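Local coordinates for hypothetical protein aq_1447 (Aquifex aeolicus, PDB 1YVU) that uses short single-stranded DNA guides to bind complementary RNA targets and cleaves the target strand with the help of divalent metal ions, at residues E445-M450 with T686-R691; L528-L533 with K697-I702. All blocks are in the same frame, centred on the assembly; numbering follows the deposited sequence.

In the fold
Both contacts hold the C-terminal part of the PIWI domain, one by helix 682-690 and the other by strand 697-700, which follows it in the chain. Interaction 1 is a small, partly buried patch where that helix meets the end of helix 437-448, at the boundary of the Mid and PIWI domains; it is apolar and has no hydrogen bond across it. Interaction 2 is larger and nearer the surface: strand 697-700 pairs with 528-536 through main-chain hydrogen bonds, with a salt bridge and a glycine-tyrosine contact beside them. The two touch each other, Met689 packing on Leu533 and Met450 on Lys698, so helix, edge strand and Mid-PIWI junction meet in one place.

Interaction 1 (E445-M450 with T686-R691); sequences ELLKKM and TKLMLR
Leu447 meets Leu688 near the end of helix 437-448, where its CB lies 3.8 Å from Leu688 CD2 and its CD1 touches the same methyl. The carbonyl O of Leu447 also takes the terminal CE of Met689, a selenomethionine, against it at 3.5 Å; the Met689 chain bends at its second torsion (chi2 -44°), which brings that methyl over to the other helix. The next residue, Lys448, contributes its aliphatic stem: CG rests against Leu688 CG at 3.9 Å and CE against Leu688 CD1 at 3.8 Å, the two side chains crossing at about a right angle. The stem is extended beyond CG, and this carries NZ past the leucine to a long salt bridge with Glu445 OE2, 3.6 Å away in the same segment. Leu688 CD2 lies between Leu447 CB and Lys448 CG, while CD1 lies across the lysine stem. Shortened to an alanine, Leu688 would probably leave a gap between the helices and the Lys448 stem without its apolar support. With no hydrogen bond bridging the segments, the Mid-PIWI junction here depends on shape and apolar burial, while the lysine charge is kept at the margin.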
loop_
_atom_site.group_PDB
_atom_site.type_symbol
_atom_site.label_atom_id
_atom_site.label_comp_id
_atom_site.label_asym_id
_atom_site.label_seq_id
_atom_site.Cartn_x
_atom_site.Cartn_y
_atom_site.Cartn_z
ATOM N N GLU A 445 -8.070 15.425 -11.569
ATOM C CA GLU A 445 -9.230 16.292 -11.716
ATOM C C GLU A 445 -10.328 15.703 -12.584
ATOM O O GLU A 445 -11.527 15.873 -12.291
ATOM C CB GLU A 445 -8.785 17.625 -12.277
ATOM C CG GLU A 445 -7.769 18.325 -11.403
ATOM C CD GLU A 445 -8.391 19.102 -10.243
ATOM O OE1 GLU A 445 -9.398 19.819 -10.474
ATOM O OE2 GLU A 445 -7.855 19.015 -9.108
ATOM N N LEU A 446 -9.901 15.014 -13.648
ATOM C CA LEU A 446 -10.821 14.369 -14.566
ATOM C C LEU A 446 -11.294 13.044 -14.035
ATOM O O LEU A 446 -12.269 12.471 -14.539
ATOM C CB LEU A 446 -10.204 14.217 -15.923
ATOM C CG LEU A 446 -10.129 15.572 -16.615
ATOM C CD1 LEU A 446 -9.304 15.406 -17.886
ATOM C CD2 LEU A 446 -11.515 16.110 -16.948
ATOM N N LEU A 447 -10.620 12.605 -12.968
ATOM C CA LEU A 447 -10.958 11.384 -12.253
ATOM C C LEU A 447 -12.073 11.743 -11.292
ATOM O O LEU A 447 -13.020 10.964 -11.102
ATOM C CB LEU A 447 -9.781 10.887 -11.437
ATOM C CG LEU A 447 -9.086 9.557 -11.734
ATOM C CD1 LEU A 447 -7.932 9.406 -10.732
ATOM C CD2 LEU A 447 -10.070 8.377 -11.640
ATOM N N LYS A 448 -11.966 12.941 -10.708
ATOM C CA LYS A 448 -12.974 13.447 -9.761
ATOM C C LYS A 448 -14.326 13.642 -10.430
ATOM O O LYS A 448 -15.363 13.314 -9.853
ATOM C CB LYS A 448 -12.541 14.780 -9.131
ATOM C CG LYS A 448 -11.307 14.698 -8.241
ATOM C CD LYS A 448 -11.000 16.010 -7.531
ATOM C CE LYS A 448 -9.556 16.054 -7.020
ATOM N NZ LYS A 448 -9.254 17.297 -6.218
ATOM N N LYS A 449 -14.284 14.156 -11.661
ATOM C CA LYS A 449 -15.477 14.417 -12.464
ATOM C C LYS A 449 -15.954 13.160 -13.148
ATOM O O LYS A 449 -17.040 13.129 -13.744
ATOM C CB LYS A 449 -15.181 15.479 -13.495
ATOM C CG LYS A 449 -14.845 16.771 -12.869
ATOM C CD LYS A 449 -14.067 17.620 -13.811
ATOM C CE LYS A 449 -13.832 18.982 -13.198
ATOM N NZ LYS A 449 -15.008 19.866 -13.435
HETATM N N MSE A 450 -15.117 12.125 -13.043
HETATM C CA MSE A 450 -15.363 10.787 -13.578
HETATM C C MSE A 450 -15.388 10.657 -15.070
HETATM O O MSE A 450 -15.894 9.679 -15.613
HETATM C CB MSE A 450 -16.593 10.152 -12.923
HETATM C CG MSE A 450 -16.412 10.025 -11.405
HETATM SE SE MSE A 450 -17.983 9.585 -10.393
HETATM C CE MSE A 450 -19.046 11.236 -10.742
ATOM N N THR A 686 -10.846 5.902 -3.958
ATOM C CA THR A 686 -11.544 6.074 -2.689
ATOM C C THR A 686 -10.964 7.239 -1.881
ATOM O O THR A 686 -11.711 8.076 -1.384
ATOM C CB THR A 686 -11.468 4.804 -1.833
ATOM O OG1 THR A 686 -10.102 4.502 -1.543
ATOM C CG2 THR A 686 -12.104 3.646 -2.525
ATOM N N LYS A 687 -9.639 7.324 -1.805
ATOM C CA LYS A 687 -8.967 8.390 -1.064
ATOM C C LYS A 687 -9.168 9.757 -1.696
ATOM O O LYS A 687 -8.978 10.780 -1.060
ATOM C CB LYS A 687 -7.470 8.091 -0.948
ATOM C CG LYS A 687 -7.135 7.059 0.110
ATOM C CD LYS A 687 -5.686 6.611 0.048
ATOM C CE LYS A 687 -5.361 5.683 1.228
ATOM N NZ LYS A 687 -3.952 5.135 1.234
ATOM N N LEU A 688 -9.596 9.744 -2.948
ATOM C CA LEU A 688 -9.831 10.950 -3.730
ATOM C C LEU A 688 -11.246 11.491 -3.487
ATOM O O LEU A 688 -11.470 12.710 -3.375
ATOM C CB LEU A 688 -9.641 10.611 -5.214
ATOM C CG LEU A 688 -9.679 11.700 -6.285
ATOM C CD1 LEU A 688 -8.434 12.551 -6.271
ATOM C CD2 LEU A 688 -9.831 11.062 -7.604
HETATM N N MSE A 689 -12.192 10.560 -3.399
HETATM C CA MSE A 689 -13.587 10.885 -3.183
HETATM C C MSE A 689 -13.822 11.350 -1.754
HETATM O O MSE A 689 -14.723 12.144 -1.513
HETATM C CB MSE A 689 -14.472 9.694 -3.556
HETATM C CG MSE A 689 -14.393 9.242 -5.024
HETATM SE SE MSE A 689 -14.412 10.649 -6.374
HETATM C CE MSE A 689 -13.464 9.745 -7.807
ATOM N N LEU A 690 -12.980 10.869 -0.832
ATOM C CA LEU A 690 -12.984 11.245 0.603
ATOM C C LEU A 690 -12.661 12.751 0.792
ATOM O O LEU A 690 -13.253 13.428 1.643
ATOM C CB LEU A 690 -11.926 10.428 1.382
ATOM C CG LEU A 690 -12.166 9.029 1.957
ATOM C CD1 LEU A 690 -10.888 8.538 2.637
ATOM C CD2 LEU A 690 -13.332 9.047 2.934
ATOM N N ARG A 691 -11.728 13.246 -0.029
ATOM C CA ARG A 691 -11.287 14.646 -0.066
ATOM C C ARG A 691 -12.382 15.550 -0.682
ATOM O O ARG A 691 -12.166 16.735 -0.897
ATOM C CB ARG A 691 -9.997 14.774 -0.913
ATOM C CG ARG A 691 -8.797 13.990 -0.398
ATOM C CD ARG A 691 -7.515 14.180 -1.221
ATOM N NE ARG A 691 -6.397 13.468 -0.573
ATOM C CZ ARG A 691 -5.102 13.795 -0.665
ATOM N NH1 ARG A 691 -4.705 14.839 -1.395
ATOM N NH2 ARG A 691 -4.199 13.102 0.034
#

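Interaction 2 (L528-L533 with K697-I702); sequences LVRYYL and KKEGDI
An edge strand of the PIWI RNase H fold is made here: residues 697-700 run antiparallel to strand 528-536, at 166° between the segments. Leu533 and Lys698 form a hydrogen-bonded pair, each N reaching the other's O at 2.8 Å, close to the line of the C=O. Tyr531 and Gly700 form the next such pair, with Tyr531 N to Gly700 O at 2.9 Å and Gly700 N to Tyr531 O at 3.3 Å; both donors stand above the carbonyl plane. The Tyr531 ring folds back over the glycine, whose CA sits 3.7 Å from the ring centroid in a CH-pi contact. That fold comes from chi1 of 62°, and a CB on Gly700 would point into the ring. Ile702 O comes to the ring's edge. On the face of the sheet opposite Tyr531, the Tyr532 ring takes Glu699 CB at its edge and rests its OH near Lys697 CG. Beside it Arg530, bent at chi2, offers NH1 to Glu699 OE2 at 3.0 Å, a salt bridge with a weak, bent hydrogen bond. Val529 and Arg530 both face Ile521, a classic beta bulge. Strand 697-700 extends, as an antiparallel edge, the RNase H meander 497-505, 515-522 and 528-536.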
loop_
_atom_site.group_PDB
_atom_site.type_symbol
_atom_site.label_atom_id
_atom_site.label_comp_id
_atom_site.label_asym_id
_atom_site.label_seq_id
_atom_site.Cartn_x
_atom_site.Cartn_y
_atom_site.Cartn_z
ATOM N N LEU A 528 -15.853 -5.897 -17.391
ATOM C CA LEU A 528 -16.520 -5.137 -16.339
ATOM C C LEU A 528 -18.040 -5.169 -16.403
ATOM O O LEU A 528 -18.669 -4.629 -17.325
ATOM C CB LEU A 528 -16.013 -3.679 -16.295
ATOM C CG LEU A 528 -16.472 -2.823 -15.095
ATOM C CD1 LEU A 528 -15.760 -3.253 -13.777
ATOM C CD2 LEU A 528 -16.261 -1.359 -15.378
ATOM N N VAL A 529 -18.619 -5.803 -15.394
ATOM C CA VAL A 529 -20.046 -5.876 -15.310
ATOM C C VAL A 529 -20.536 -4.523 -14.769
ATOM O O VAL A 529 -21.247 -3.834 -15.489
ATOM C CB VAL A 529 -20.513 -7.056 -14.451
ATOM C CG1 VAL A 529 -22.045 -7.101 -14.405
ATOM C CG2 VAL A 529 -19.978 -8.353 -15.025
ATOM N N ARG A 530 -20.150 -4.136 -13.547
ATOM C CA ARG A 530 -20.549 -2.844 -12.971
ATOM C C ARG A 530 -19.613 -2.450 -11.878
ATOM O O ARG A 530 -19.017 -3.319 -11.260
ATOM C CB ARG A 530 -21.909 -2.883 -12.252
ATOM C CG ARG A 530 -23.191 -2.938 -13.043
ATOM C CD ARG A 530 -23.444 -1.837 -14.038
ATOM N NE ARG A 530 -24.284 -2.389 -15.099
ATOM C CZ ARG A 530 -25.445 -1.880 -15.500
ATOM N NH1 ARG A 530 -25.930 -0.763 -14.949
ATOM N NH2 ARG A 530 -26.170 -2.541 -16.400
ATOM N N TYR A 531 -19.514 -1.144 -11.617
ATOM C CA TYR A 531 -18.736 -0.626 -10.486
ATOM C C TYR A 531 -19.725 0.092 -9.593
ATOM O O TYR A 531 -20.805 0.488 -10.049
ATOM C CB TYR A 531 -17.567 0.323 -10.862
ATOM C CG TYR A 531 -17.866 1.651 -11.569
ATOM C CD1 TYR A 531 -18.441 2.764 -10.892
ATOM C CD2 TYR A 531 -17.527 1.818 -12.921
ATOM C CE1 TYR A 531 -18.675 4.014 -11.561
ATOM C CE2 TYR A 531 -17.749 3.058 -13.595
ATOM C CZ TYR A 531 -18.320 4.147 -12.917
ATOM O OH TYR A 531 -18.494 5.330 -13.604
ATOM N N TYR A 532 -19.336 0.315 -8.347
ATOM C CA TYR A 532 -20.196 1.034 -7.422
ATOM C C TYR A 532 -19.347 1.843 -6.459
ATOM O O TYR A 532 -18.566 1.317 -5.653
ATOM C CB TYR A 532 -21.172 0.098 -6.699
ATOM C CG TYR A 532 -22.312 0.793 -5.983
ATOM C CD1 TYR A 532 -23.276 1.576 -6.687
ATOM C CD2 TYR A 532 -22.446 0.670 -4.587
ATOM C CE1 TYR A 532 -24.353 2.226 -5.990
ATOM C CE2 TYR A 532 -23.509 1.310 -3.889
ATOM C CZ TYR A 532 -24.449 2.084 -4.586
ATOM O OH TYR A 532 -25.432 2.722 -3.848
ATOM N N LEU A 533 -19.508 3.148 -6.585
ATOM C CA LEU A 533 -18.778 4.094 -5.783
ATOM C C LEU A 533 -19.761 4.869 -4.917
ATOM O O LEU A 533 -20.626 5.554 -5.449
ATOM C CB LEU A 533 -18.017 5.001 -6.735
ATOM C CG LEU A 533 -17.072 6.095 -6.265
ATOM C CD1 LEU A 533 -16.082 5.576 -5.248
ATOM C CD2 LEU A 533 -16.339 6.655 -7.484
ATOM N N LYS A 697 -22.825 8.415 -4.922
ATOM C CA LYS A 697 -23.626 7.213 -4.998
ATOM C C LYS A 697 -23.682 7.113 -6.521
ATOM O O LYS A 697 -24.456 7.836 -7.154
ATOM C CB LYS A 697 -25.028 7.397 -4.394
ATOM C CG LYS A 697 -25.842 6.096 -4.341
ATOM C CD LYS A 697 -27.343 6.358 -4.540
ATOM C CE LYS A 697 -28.135 5.095 -4.901
ATOM N NZ LYS A 697 -27.921 4.606 -6.300
ATOM N N LYS A 698 -22.725 6.373 -7.092
ATOM C CA LYS A 698 -22.651 6.161 -8.532
ATOM C C LYS A 698 -22.360 4.723 -8.883
ATOM O O LYS A 698 -21.606 4.023 -8.215
ATOM C CB LYS A 698 -21.608 7.050 -9.220
ATOM C CG LYS A 698 -21.974 7.370 -10.681
ATOM C CD LYS A 698 -20.763 7.756 -11.529
ATOM C CE LYS A 698 -21.166 8.544 -12.798
ATOM N NZ LYS A 698 -20.005 9.185 -13.528
ATOM N N GLU A 699 -22.912 4.346 -10.019
ATOM C CA GLU A 699 -22.793 3.030 -10.581
ATOM C C GLU A 699 -22.458 3.244 -12.064
ATOM O O GLU A 699 -22.916 4.202 -12.684
ATOM C CB GLU A 699 -24.151 2.331 -10.425
ATOM C CG GLU A 699 -24.150 0.846 -10.715
ATOM C CD GLU A 699 -25.533 0.294 -10.938
ATOM O OE1 GLU A 699 -26.399 0.438 -10.054
ATOM O OE2 GLU A 699 -25.740 -0.306 -12.007
ATOM N N GLY A 700 -21.640 2.371 -12.623
ATOM C CA GLY A 700 -21.289 2.502 -14.023
ATOM C C GLY A 700 -20.817 1.182 -14.552
ATOM O O GLY A 700 -20.854 0.189 -13.851
ATOM N N ASP A 701 -20.286 1.209 -15.762
ATOM C CA ASP A 701 -19.821 0.025 -16.464
ATOM C C ASP A 701 -18.643 0.392 -17.360
ATOM O O ASP A 701 -18.267 -0.355 -18.264
ATOM C CB ASP A 701 -20.981 -0.514 -17.312
ATOM C CG ASP A 701 -21.614 0.551 -18.215
ATOM O OD1 ASP A 701 -21.368 1.759 -18.009
ATOM O OD2 ASP A 701 -22.368 0.178 -19.134
ATOM N N ILE A 702 -18.048 1.543 -17.061
ATOM C CA ILE A 702 -16.922 2.131 -17.795
ATOM C C ILE A 702 -15.678 2.091 -16.922
ATOM O O ILE A 702 -15.758 2.335 -15.713
ATOM C CB ILE A 702 -17.256 3.638 -18.138
ATOM C CG1 ILE A 702 -18.451 3.734 -19.073
ATOM C CG2 ILE A 702 -16.133 4.333 -18.817
ATOM C CD1 ILE A 702 -19.370 4.884 -18.700
#